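Local coordinates for phosphorylated carbohydrates phosphatase TM_1254 (Thermotoga maritima msb8, PDB 3KBB), which dephosphorylates phosphorylated sugars such as erythrose 4-phosphate and fructose 6-phosphate, using a divalent metal ion, with highest activity in the presence of cobalt, at residues Phe6-Thr15 with Arg117-Phe127. Sequence-based numbering, arbitrary orientation.
Sequences FDMDGVLMDT and RLRRLDLEKYF. With SO4 (sulfate ion), chain D.
D9 OD1 is gripped twice by T15, whose backbone N donates to it at 3.0 Å near the carboxylate plane on the syn side, while OG1 donates at 2.7 Å from above the opposite face. OG1 sits between the backbone N and the carbonyl carbon of T15 (chi1 60°), and its partner branch CG2 lies over one face of the R117 guanidinium in the conformer described here, one of two for this arginine. In that conformer D9 OD1 lies 4.2 Å from R117 NH1 and well out of the guanidinium plane, so no N-H points at it and any attraction would be through charge alone; NH2 is paired with E113 of the same helix. The selenomethionine M8 brings its CE to 3.5 Å from the same R117 NH1.

Beyond the arginine the interface turns apolar. M8, extended through chi1 and chi2 (-176°, -178°), lays its SE against L118 CG at 3.8 Å. L12 CD1 touches both L118 CD2 and F127 CZ, the latter 3.8 Å away, and L12 rests its CB on L123 CD1. M13 CG, in the conformer described, meets L121 CD1 at 3.6 Å. The leucines belong to the end of helix 111-120, closed by a Schellman motif at D122, and the chain that follows it.

As a worked example of the HAD fold, this packs the loop after strand 3-7 on the helix that follows strand 102-106. D7, the nucleophile by similarity, and D9 form the DxD motif at the C-terminal end of that strand, and D9 N donates to a sulfate O1 at 2.9 Å, consistent with a phosphate site. The chemistry implies a division of labour: apolar side chains of the helix end and the following chain pack against M8, L12 and M13, while T15 fixes the D9 carboxylate.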
loop_
_atom_site.group_PDB
_atom_site.type_symbol
_atom_site.label_atom_id
_atom_site.label_comp_id
_atom_site.label_asym_id
_atom_site.label_seq_id
_atom_site.Cartn_x
_atom_site.Cartn_y
_atom_site.Cartn_z
ATOM N N PHE A 6 5.331 -8.641 1.786
ATOM C CA PHE A 6 4.074 -8.012 1.421
ATOM C C PHE A 6 4.267 -6.528 1.224
ATOM O O PHE A 6 4.852 -5.850 2.081
ATOM C CB PHE A 6 3.044 -8.182 2.531
ATOM C CG PHE A 6 2.471 -9.571 2.628
ATOM C CD1 PHE A 6 1.209 -9.858 2.081
ATOM C CD2 PHE A 6 3.196 -10.602 3.250
ATOM C CE1 PHE A 6 0.658 -11.171 2.179
ATOM C CE2 PHE A 6 2.652 -11.893 3.340
ATOM C CZ PHE A 6 1.393 -12.164 2.777
ATOM N N ASP A 7 3.700 -5.978 0.162
ATOM C CA ASP A 7 3.412 -4.542 0.147
ATOM C C ASP A 7 2.289 -4.248 1.150
ATOM O O ASP A 7 1.526 -5.159 1.520
ATOM C CB ASP A 7 2.990 -4.121 -1.262
ATOM C CG ASP A 7 2.922 -2.613 -1.421
ATOM O OD1 ASP A 7 3.676 -1.903 -0.728
ATOM O OD2 ASP A 7 2.079 -2.166 -2.204
HETATM N N MSE A 8 2.200 -3.008 1.632
HETATM C CA MSE A 8 1.200 -2.682 2.663
HETATM C C MSE A 8 -0.106 -2.230 2.031
HETATM O O MSE A 8 -1.104 -2.973 2.040
HETATM C CB MSE A 8 1.764 -1.642 3.653
HETATM C CG MSE A 8 0.792 -1.396 4.725
HETATM SE SE MSE A 8 1.413 -0.048 6.004
HETATM C CE MSE A 8 1.386 1.520 4.885
ATOM N N ASP A 9 -0.104 -1.036 1.456
ATOM C CA ASP A 9 -1.342 -0.479 0.977
ATOM C C ASP A 9 -1.751 -1.149 -0.313
ATOM O O ASP A 9 -0.987 -1.200 -1.279
ATOM C CB ASP A 9 -1.198 0.996 0.732
ATOM C CG ASP A 9 -2.505 1.618 0.344
ATOM O OD1 ASP A 9 -3.326 1.809 1.239
ATOM O OD2 ASP A 9 -2.717 1.885 -0.860
ATOM N N GLY A 10 -2.970 -1.629 -0.315
ATOM C CA GLY A 10 -3.502 -2.345 -1.461
ATOM C C GLY A 10 -3.318 -3.848 -1.361
ATOM O O GLY A 10 -3.748 -4.584 -2.254
ATOM N N VAL A 11 -2.674 -4.320 -0.297
ATOM C CA VAL A 11 -2.547 -5.741 -0.064
ATOM C C VAL A 11 -3.056 -6.035 1.326
ATOM O O VAL A 11 -4.017 -6.748 1.487
ATOM C CB VAL A 11 -1.081 -6.251 -0.224
ATOM C CG1 VAL A 11 -0.997 -7.714 0.014
ATOM C CG2 VAL A 11 -0.486 -5.865 -1.593
ATOM N N LEU A 12 -2.439 -5.440 2.354
ATOM C CA LEU A 12 -2.921 -5.717 3.712
ATOM C C LEU A 12 -4.228 -4.974 4.065
ATOM O O LEU A 12 -5.074 -5.487 4.817
ATOM C CB LEU A 12 -1.818 -5.371 4.716
ATOM C CG LEU A 12 -0.467 -6.067 4.566
ATOM C CD1 LEU A 12 0.391 -5.622 5.790
ATOM C CD2 LEU A 12 -0.602 -7.551 4.542
HETATM N N MSE A 13 -4.363 -3.770 3.507
HETATM C CA MSE A 13 -5.567 -2.980 3.633
HETATM C C MSE A 13 -5.509 -1.924 2.534
HETATM O O MSE A 13 -4.460 -1.713 1.921
HETATM C CB MSE A 13 -5.692 -2.371 5.035
HETATM C CG MSE A 13 -4.737 -1.251 5.368
HETATM SE SE MSE A 13 -2.808 -1.651 5.409
HETATM C CE MSE A 13 -2.527 -0.092 4.316
ATOM N N ASP A 14 -6.664 -1.342 2.226
ATOM C CA ASP A 14 -6.766 -0.433 1.075
ATOM C C ASP A 14 -7.208 0.983 1.495
ATOM O O ASP A 14 -8.356 1.187 1.903
ATOM C CB ASP A 14 -7.792 -0.954 0.053
ATOM C CG ASP A 14 -7.508 -2.361 -0.430
ATOM O OD1 ASP A 14 -6.345 -2.804 -0.412
ATOM O OD2 ASP A 14 -8.480 -3.011 -0.860
ATOM N N THR A 15 -6.318 1.951 1.376
ATOM C CA THR A 15 -6.690 3.330 1.753
ATOM C C THR A 15 -7.320 4.093 0.605
ATOM O O THR A 15 -8.118 5.033 0.843
ATOM C CB THR A 15 -5.505 4.151 2.269
ATOM O OG1 THR A 15 -4.485 4.232 1.248
ATOM C CG2 THR A 15 -4.946 3.531 3.573
ATOM N N ARG A 117 -0.947 2.989 11.131
ATOM C CA ARG A 117 -1.988 2.186 10.447
ATOM C C ARG A 117 -1.920 0.729 10.852
ATOM O O ARG A 117 -2.923 0.125 11.227
ATOM C CB ARG A 117 -1.838 2.267 8.927
ATOM C CG ARG A 117 -2.338 3.546 8.296
ATOM C CD ARG A 117 -2.280 3.431 6.778
ATOM N NE ARG A 117 -1.963 4.723 6.180
ATOM C CZ ARG A 117 -1.451 4.900 4.975
ATOM N NH1 ARG A 117 -1.163 3.859 4.190
ATOM N NH2 ARG A 117 -1.205 6.137 4.568
ATOM N N LEU A 118 -0.725 0.156 10.782
ATOM C CA LEU A 118 -0.562 -1.252 11.098
ATOM C C LEU A 118 -0.928 -1.519 12.550
ATOM O O LEU A 118 -1.488 -2.567 12.876
ATOM C CB LEU A 118 0.885 -1.679 10.869
ATOM C CG LEU A 118 1.349 -1.771 9.417
ATOM C CD1 LEU A 118 2.851 -1.965 9.429
ATOM C CD2 LEU A 118 0.628 -2.936 8.719
ATOM N N ARG A 119 -0.549 -0.601 13.439
ATOM C CA ARG A 119 -0.857 -0.776 14.871
ATOM C C ARG A 119 -2.360 -0.763 15.133
ATOM O O ARG A 119 -2.868 -1.612 15.880
ATOM C CB ARG A 119 -0.136 0.261 15.736
ATOM C CG ARG A 119 -0.091 -0.126 17.241
ATOM C CD ARG A 119 0.810 0.841 18.049
ATOM N NE ARG A 119 1.161 0.338 19.388
ATOM C CZ ARG A 119 2.141 -0.540 19.637
ATOM N NH1 ARG A 119 2.867 -1.034 18.641
ATOM N NH2 ARG A 119 2.386 -0.936 20.880
ATOM N N ARG A 120 -3.071 0.174 14.513
ATOM C CA ARG A 120 -4.522 0.277 14.646
ATOM C C ARG A 120 -5.172 -1.021 14.196
ATOM O O ARG A 120 -6.183 -1.430 14.761
ATOM C CB ARG A 120 -5.038 1.426 13.782
ATOM C CG ARG A 120 -6.330 2.092 14.235
ATOM C CD ARG A 120 -6.613 3.365 13.391
ATOM N NE ARG A 120 -5.865 4.584 13.754
ATOM C CZ ARG A 120 -5.175 5.338 12.888
ATOM N NH1 ARG A 120 -5.103 5.000 11.600
ATOM N NH2 ARG A 120 -4.547 6.436 13.301
ATOM N N LEU A 121 -4.585 -1.680 13.190
ATOM C CA LEU A 121 -5.183 -2.899 12.634
ATOM C C LEU A 121 -4.615 -4.156 13.274
ATOM O O LEU A 121 -5.011 -5.251 12.917
ATOM C CB LEU A 121 -5.029 -2.946 11.104
ATOM C CG LEU A 121 -5.748 -1.844 10.315
ATOM C CD1 LEU A 121 -5.461 -2.029 8.836
ATOM C CD2 LEU A 121 -7.245 -1.848 10.584
ATOM N N ASP A 122 -3.705 -3.983 14.228
ATOM C CA ASP A 122 -3.027 -5.104 14.886
ATOM C C ASP A 122 -2.383 -6.097 13.893
ATOM O O ASP A 122 -2.524 -7.309 14.032
ATOM C CB ASP A 122 -3.986 -5.840 15.851
ATOM C CG ASP A 122 -3.268 -6.809 16.747
ATOM O OD1 ASP A 122 -2.107 -6.541 17.121
ATOM O OD2 ASP A 122 -3.839 -7.882 17.060
ATOM N N LEU A 123 -1.702 -5.562 12.874
ATOM C CA LEU A 123 -1.003 -6.389 11.861
ATOM C C LEU A 123 0.499 -6.253 12.020
ATOM O O LEU A 123 1.264 -7.005 11.435
ATOM C CB LEU A 123 -1.420 -5.983 10.435
ATOM C CG LEU A 123 -2.875 -6.146 9.982
ATOM C CD1 LEU A 123 -3.089 -5.557 8.550
ATOM C CD2 LEU A 123 -3.277 -7.589 10.025
ATOM N N GLU A 124 0.925 -5.313 12.871
ATOM C CA GLU A 124 2.337 -5.056 13.050
ATOM C C GLU A 124 3.082 -6.227 13.702
ATOM O O GLU A 124 4.219 -6.519 13.377
ATOM C CB GLU A 124 2.465 -3.806 13.894
ATOM C CG GLU A 124 3.695 -3.022 13.675
ATOM C CD GLU A 124 3.703 -1.874 14.617
ATOM O OE1 GLU A 124 2.932 -0.920 14.365
ATOM O OE2 GLU A 124 4.437 -1.962 15.633
ATOM N N LYS A 125 2.418 -6.935 14.611
ATOM C CA LYS A 125 3.058 -8.018 15.345
ATOM C C LYS A 125 3.565 -9.212 14.520
ATOM O O LYS A 125 4.443 -9.984 14.970
ATOM C CB LYS A 125 2.077 -8.519 16.413
ATOM C CG LYS A 125 0.797 -9.100 15.827
ATOM C CD LYS A 125 -0.174 -9.565 16.913
ATOM C CE LYS A 125 -1.382 -10.152 16.249
ATOM N NZ LYS A 125 -2.527 -10.388 17.177
ATOM N N TYR A 126 3.045 -9.393 13.306
ATOM C CA TYR A 126 3.504 -10.510 12.476
ATOM C C TYR A 126 4.893 -10.431 11.851
ATOM O O TYR A 126 5.517 -11.461 11.491
ATOM C CB TYR A 126 2.472 -10.817 11.375
ATOM C CG TYR A 126 1.115 -11.101 11.925
ATOM C CD1 TYR A 126 0.841 -12.345 12.499
ATOM C CD2 TYR A 126 0.123 -10.124 11.931
ATOM C CE1 TYR A 126 -0.408 -12.607 13.025
ATOM C CE2 TYR A 126 -1.163 -10.392 12.478
ATOM C CZ TYR A 126 -1.390 -11.656 13.012
ATOM O OH TYR A 126 -2.615 -11.966 13.549
ATOM N N PHE A 127 5.358 -9.213 11.615
ATOM C CA PHE A 127 6.518 -9.036 10.767
ATOM C C PHE A 127 7.843 -9.139 11.487
ATOM O O PHE A 127 7.989 -8.627 12.596
ATOM C CB PHE A 127 6.372 -7.695 10.050
ATOM C CG PHE A 127 5.218 -7.702 9.070
ATOM C CD1 PHE A 127 5.385 -8.315 7.838
ATOM C CD2 PHE A 127 3.987 -7.209 9.431
ATOM C CE1 PHE A 127 4.341 -8.389 6.947
ATOM C CE2 PHE A 127 2.916 -7.227 8.549
ATOM C CZ PHE A 127 3.087 -7.868 7.294
HETATM S S SO4 D . 2.740 1.267 -0.406
HETATM O O1 SO4 D . 2.358 0.301 0.636
HETATM O O2 SO4 D . 1.680 1.378 -1.404
HETATM O O3 SO4 D . 2.830 2.627 0.172
HETATM O O4 SO4 D . 4.005 0.914 -1.138
#